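Local coordinates for activating signal cointegrator 1 complex subunit 2 (Homo sapiens, PDB 6YXQ), which binds polyubiquitin chains and, as a subunit of the ASCC complex, recruits ASCC3 and ALKBH3 to sites of DNA damage and takes part in rescuing stalled ribosomes, at residues B[286-299]-B[312-324]. Residues are numbered along the deposited sequence; the frame is centred on the assembly and turned at random.
Sequences FYEAAIPEMESAIK and LWQRLSHSRKKLM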
# COMPACT_ATOMS: atom_id res chain seq x y z
N PHE B 286 -11.97 -24.23 11.79
CA PHE B 286 -12.75 -23.19 11.14
C PHE B 286 -13.17 -23.61 9.75
O PHE B 286 -14.30 -23.36 9.34
CB PHE B 286 -11.95 -21.89 11.07
CG PHE B 286 -12.59 -20.84 10.21
CD1 PHE B 286 -13.58 -20.01 10.72
CD2 PHE B 286 -12.23 -20.69 8.88
CE1 PHE B 286 -14.18 -19.06 9.93
CE2 PHE B 286 -12.83 -19.74 8.08
CZ PHE B 286 -13.81 -18.92 8.60
N TYR B 287 -12.24 -24.21 8.99
CA TYR B 287 -12.57 -24.74 7.68
C TYR B 287 -13.74 -25.71 7.77
O TYR B 287 -14.74 -25.56 7.07
CB TYR B 287 -11.33 -25.42 7.09
CG TYR B 287 -11.38 -25.64 5.59
CD1 TYR B 287 -11.96 -26.78 5.05
CD2 TYR B 287 -10.83 -24.71 4.72
CE1 TYR B 287 -12.01 -26.98 3.70
CE2 TYR B 287 -10.88 -24.91 3.35
CZ TYR B 287 -11.47 -26.05 2.85
OH TYR B 287 -11.52 -26.27 1.48
N GLU B 288 -13.63 -26.68 8.67
CA GLU B 288 -14.70 -27.67 8.84
C GLU B 288 -16.04 -27.01 9.17
O GLU B 288 -17.08 -27.40 8.62
CB GLU B 288 -14.33 -28.66 9.93
CG GLU B 288 -13.65 -29.88 9.40
CD GLU B 288 -14.61 -30.87 8.80
OE1 GLU B 288 -15.83 -30.74 9.05
OE2 GLU B 288 -14.15 -31.78 8.08
N ALA B 289 -16.04 -26.03 10.07
CA ALA B 289 -17.31 -25.43 10.48
C ALA B 289 -17.89 -24.57 9.37
O ALA B 289 -19.06 -24.72 9.00
CB ALA B 289 -17.10 -24.61 11.75
N ALA B 290 -17.07 -23.70 8.81
CA ALA B 290 -17.54 -22.63 7.95
C ALA B 290 -17.78 -23.11 6.53
O ALA B 290 -18.86 -22.87 5.96
CB ALA B 290 -16.52 -21.50 7.98
N ILE B 291 -16.81 -23.84 5.94
CA ILE B 291 -16.81 -24.07 4.50
C ILE B 291 -18.05 -24.83 4.01
O ILE B 291 -18.67 -24.39 3.04
CB ILE B 291 -15.51 -24.74 4.08
CG1 ILE B 291 -14.30 -23.83 4.33
CG2 ILE B 291 -15.58 -25.22 2.63
CD1 ILE B 291 -14.54 -22.36 3.96
N PRO B 292 -18.42 -25.98 4.60
CA PRO B 292 -19.60 -26.70 4.06
C PRO B 292 -20.87 -25.88 4.01
O PRO B 292 -21.56 -25.86 2.98
CB PRO B 292 -19.72 -27.90 5.01
CG PRO B 292 -18.34 -28.12 5.52
CD PRO B 292 -17.77 -26.74 5.67
N GLU B 293 -21.21 -25.19 5.10
CA GLU B 293 -22.48 -24.47 5.15
C GLU B 293 -22.52 -23.35 4.11
O GLU B 293 -23.52 -23.19 3.41
CB GLU B 293 -22.71 -23.92 6.56
CG GLU B 293 -24.02 -23.18 6.76
CD GLU B 293 -25.22 -24.07 6.54
OE1 GLU B 293 -25.18 -25.25 6.95
OE2 GLU B 293 -26.22 -23.60 5.94
N MSE B 294 -21.43 -22.59 3.99
CA MSE B 294 -21.37 -21.49 3.05
C MSE B 294 -21.36 -21.97 1.61
O MSE B 294 -21.97 -21.36 0.73
CB MSE B 294 -20.13 -20.64 3.31
CG MSE B 294 -19.88 -20.27 4.76
SE MSE B 294 -18.80 -18.65 4.77
CE MSE B 294 -17.35 -19.06 5.92
N GLU B 295 -20.65 -23.08 1.36
CA GLU B 295 -20.72 -23.72 0.05
C GLU B 295 -22.16 -24.04 -0.32
O GLU B 295 -22.65 -23.65 -1.40
CB GLU B 295 -19.87 -24.99 0.05
CG GLU B 295 -18.53 -24.85 -0.64
CD GLU B 295 -17.90 -26.20 -0.94
OE1 GLU B 295 -16.74 -26.24 -1.40
OE2 GLU B 295 -18.57 -27.23 -0.71
N SER B 296 -22.87 -24.76 0.56
CA SER B 296 -24.24 -25.16 0.25
C SER B 296 -25.14 -23.95 0.07
O SER B 296 -26.01 -23.93 -0.81
CB SER B 296 -24.79 -26.08 1.33
OG SER B 296 -26.14 -26.42 1.04
N ALA B 297 -24.96 -22.92 0.90
CA ALA B 297 -25.82 -21.75 0.81
C ALA B 297 -25.61 -21.00 -0.50
O ALA B 297 -26.58 -20.60 -1.16
CB ALA B 297 -25.58 -20.83 2.00
N ILE B 298 -24.35 -20.80 -0.89
CA ILE B 298 -24.05 -20.13 -2.15
C ILE B 298 -24.65 -20.91 -3.31
O ILE B 298 -25.29 -20.34 -4.21
CB ILE B 298 -22.53 -19.94 -2.31
CG1 ILE B 298 -22.02 -18.85 -1.36
CG2 ILE B 298 -22.18 -19.58 -3.73
CD1 ILE B 298 -20.57 -18.53 -1.55
N LYS B 299 -24.47 -22.23 -3.30
CA LYS B 299 -25.00 -23.06 -4.37
C LYS B 299 -26.52 -22.95 -4.44
O LYS B 299 -27.09 -22.74 -5.52
CB LYS B 299 -24.56 -24.51 -4.18
CG LYS B 299 -23.11 -24.75 -4.55
CD LYS B 299 -22.84 -26.20 -4.90
CE LYS B 299 -22.66 -27.04 -3.65
NZ LYS B 299 -21.49 -27.96 -3.78
N LEU B 312 -19.09 -14.59 -5.24
CA LEU B 312 -18.91 -15.10 -3.89
C LEU B 312 -18.31 -16.50 -3.91
O LEU B 312 -17.50 -16.86 -3.05
CB LEU B 312 -20.25 -15.11 -3.16
CG LEU B 312 -20.60 -13.90 -2.29
CD1 LEU B 312 -20.41 -12.60 -3.05
CD2 LEU B 312 -22.02 -14.03 -1.78
N TRP B 313 -18.69 -17.32 -4.90
CA TRP B 313 -18.12 -18.65 -5.02
C TRP B 313 -16.63 -18.58 -5.34
O TRP B 313 -15.82 -19.32 -4.76
CB TRP B 313 -18.86 -19.43 -6.11
CG TRP B 313 -18.32 -20.80 -6.28
CD1 TRP B 313 -17.43 -21.21 -7.22
CD2 TRP B 313 -18.62 -21.93 -5.47
NE1 TRP B 313 -17.16 -22.55 -7.05
CE2 TRP B 313 -17.88 -23.02 -5.99
CE3 TRP B 313 -19.45 -22.15 -4.37
CZ2 TRP B 313 -17.95 -24.29 -5.44
CZ3 TRP B 313 -19.52 -23.42 -3.82
CH2 TRP B 313 -18.77 -24.47 -4.36
N GLN B 314 -16.26 -17.71 -6.28
CA GLN B 314 -14.85 -17.51 -6.59
C GLN B 314 -14.07 -17.11 -5.34
O GLN B 314 -13.00 -17.67 -5.06
CB GLN B 314 -14.69 -16.44 -7.68
CG GLN B 314 -15.22 -16.86 -9.03
CD GLN B 314 -14.38 -17.94 -9.67
OE1 GLN B 314 -13.15 -17.84 -9.70
NE2 GLN B 314 -15.03 -18.97 -10.17
N ARG B 315 -14.61 -16.16 -4.58
CA ARG B 315 -13.93 -15.69 -3.37
C ARG B 315 -13.83 -16.78 -2.32
O ARG B 315 -12.80 -16.91 -1.66
CB ARG B 315 -14.66 -14.47 -2.81
CG ARG B 315 -14.70 -13.31 -3.78
CD ARG B 315 -15.31 -12.05 -3.19
NE ARG B 315 -15.35 -10.99 -4.19
CZ ARG B 315 -14.31 -10.22 -4.49
NH1 ARG B 315 -13.16 -10.39 -3.85
NH2 ARG B 315 -14.42 -9.29 -5.43
N LEU B 316 -14.89 -17.58 -2.15
CA LEU B 316 -14.86 -18.66 -1.17
C LEU B 316 -13.81 -19.70 -1.52
O LEU B 316 -13.06 -20.16 -0.65
CB LEU B 316 -16.24 -19.30 -1.05
CG LEU B 316 -16.37 -20.40 0.01
CD1 LEU B 316 -15.99 -19.85 1.37
CD2 LEU B 316 -17.78 -20.99 0.02
N SER B 317 -13.75 -20.10 -2.80
CA SER B 317 -12.73 -21.07 -3.21
C SER B 317 -11.33 -20.50 -3.05
O SER B 317 -10.41 -21.20 -2.59
CB SER B 317 -12.99 -21.52 -4.64
OG SER B 317 -14.38 -21.72 -4.85
N HIS B 318 -11.15 -19.23 -3.41
CA HIS B 318 -9.87 -18.56 -3.17
C HIS B 318 -9.51 -18.59 -1.69
O HIS B 318 -8.35 -18.84 -1.33
CB HIS B 318 -9.95 -17.13 -3.70
CG HIS B 318 -8.79 -16.27 -3.34
ND1 HIS B 318 -7.65 -16.18 -4.12
CD2 HIS B 318 -8.59 -15.44 -2.29
CE1 HIS B 318 -6.80 -15.35 -3.55
NE2 HIS B 318 -7.34 -14.88 -2.44
N SER B 319 -10.49 -18.35 -0.81
CA SER B 319 -10.20 -18.31 0.62
C SER B 319 -9.81 -19.69 1.13
O SER B 319 -8.91 -19.82 1.97
CB SER B 319 -11.40 -17.78 1.40
OG SER B 319 -12.04 -16.72 0.72
N ARG B 320 -10.48 -20.73 0.64
CA ARG B 320 -10.12 -22.08 1.07
C ARG B 320 -8.71 -22.43 0.64
O ARG B 320 -7.91 -22.96 1.43
CB ARG B 320 -11.14 -23.08 0.52
CG ARG B 320 -12.55 -22.70 0.87
CD ARG B 320 -13.57 -23.54 0.17
NE ARG B 320 -13.07 -24.87 -0.15
CZ ARG B 320 -13.07 -25.39 -1.37
NH1 ARG B 320 -13.56 -24.69 -2.39
NH2 ARG B 320 -12.60 -26.61 -1.58
N LYS B 321 -8.37 -22.11 -0.62
CA LYS B 321 -7.02 -22.37 -1.11
C LYS B 321 -5.98 -21.63 -0.27
O LYS B 321 -4.96 -22.22 0.14
CB LYS B 321 -6.92 -21.97 -2.58
CG LYS B 321 -5.59 -22.31 -3.21
CD LYS B 321 -5.54 -21.86 -4.66
CE LYS B 321 -4.18 -22.14 -5.31
NZ LYS B 321 -4.05 -21.50 -6.65
N LYS B 322 -6.22 -20.35 0.02
CA LYS B 322 -5.26 -19.58 0.81
C LYS B 322 -5.14 -20.11 2.23
O LYS B 322 -4.05 -20.09 2.82
CB LYS B 322 -5.65 -18.10 0.83
CG LYS B 322 -5.52 -17.41 -0.51
CD LYS B 322 -4.15 -17.61 -1.10
CE LYS B 322 -4.16 -17.41 -2.60
NZ LYS B 322 -2.88 -17.83 -3.22
N LEU B 323 -6.25 -20.58 2.81
CA LEU B 323 -6.18 -21.16 4.15
C LEU B 323 -5.28 -22.39 4.16
O LEU B 323 -4.42 -22.54 5.04
CB LEU B 323 -7.58 -21.53 4.64
CG LEU B 323 -8.37 -20.52 5.48
CD1 LEU B 323 -9.86 -20.83 5.46
CD2 LEU B 323 -7.87 -20.51 6.90
N MSE B 324 -5.45 -23.27 3.18
CA MSE B 324 -4.61 -24.47 3.15
C MSE B 324 -3.14 -24.14 2.88
O MSE B 324 -2.23 -24.80 3.40
CB MSE B 324 -5.11 -25.46 2.12
CG MSE B 324 -6.16 -26.40 2.66
SE MSE B 324 -7.88 -25.94 1.97
CE MSE B 324 -7.74 -26.90 0.28
O HOH W 1 -15.99 -23.31 -2.27
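Y287 and R320 near one end and I298 and W313 near the other mark out an antiparallel helix pair, its axes 10.5 Å apart at closest approach with 161° between their directions. Helix 279-300 here packs on the next helix, 306-340, as a helical hairpin in the N-terminal, ASCC3-binding part of the protein. At its middle L316 is a knob in a hole formed by I291, M294, E295 and I298; its CD1 meets I291 CD1 at 3.9 Å. Toward the hairpin turn, I298 brings CG2 against the edge of the W313 indole and CD1 to L312 CB, while E295 CG reaches W313 CZ3 at 3.6 Å.

The Y287 end mixes apolar and polar contacts. F286 CE2 and Y287 CD2 both meet L323 CD1. With CG anti to the backbone N (chi1 -162°), the Y287 ring carries its hydroxyl to R320, whose NE donates to OH at 2.6 Å, nearly in the guanidinium plane. I291 CG1 lies over the centre of one ring face, and the selenium of M324, a selenomethionine, approaches obliquely, 4.2 Å from the ring centroid, in a Met-aromatic contact. E295 OE1 stands over a guanidinium face, a long 3.7 Å from R320 NH1, so this pairing is purely electrostatic; the carboxylate's stronger partner is R366. A leucine in place of R320 would probably leave the Y287 hydroxyl without its NE donor, though not without D370, and E295 with one fewer positive neighbour.

Q314, H318 and K321, outside this pairing, bond the ASCC3 chain. The pair illustrates how an antiparallel helix seam can be apolar at its centre yet polar along one flank, where Y287, E295 and R320, with R366 and D370, tie the hairpin to helix 365-374.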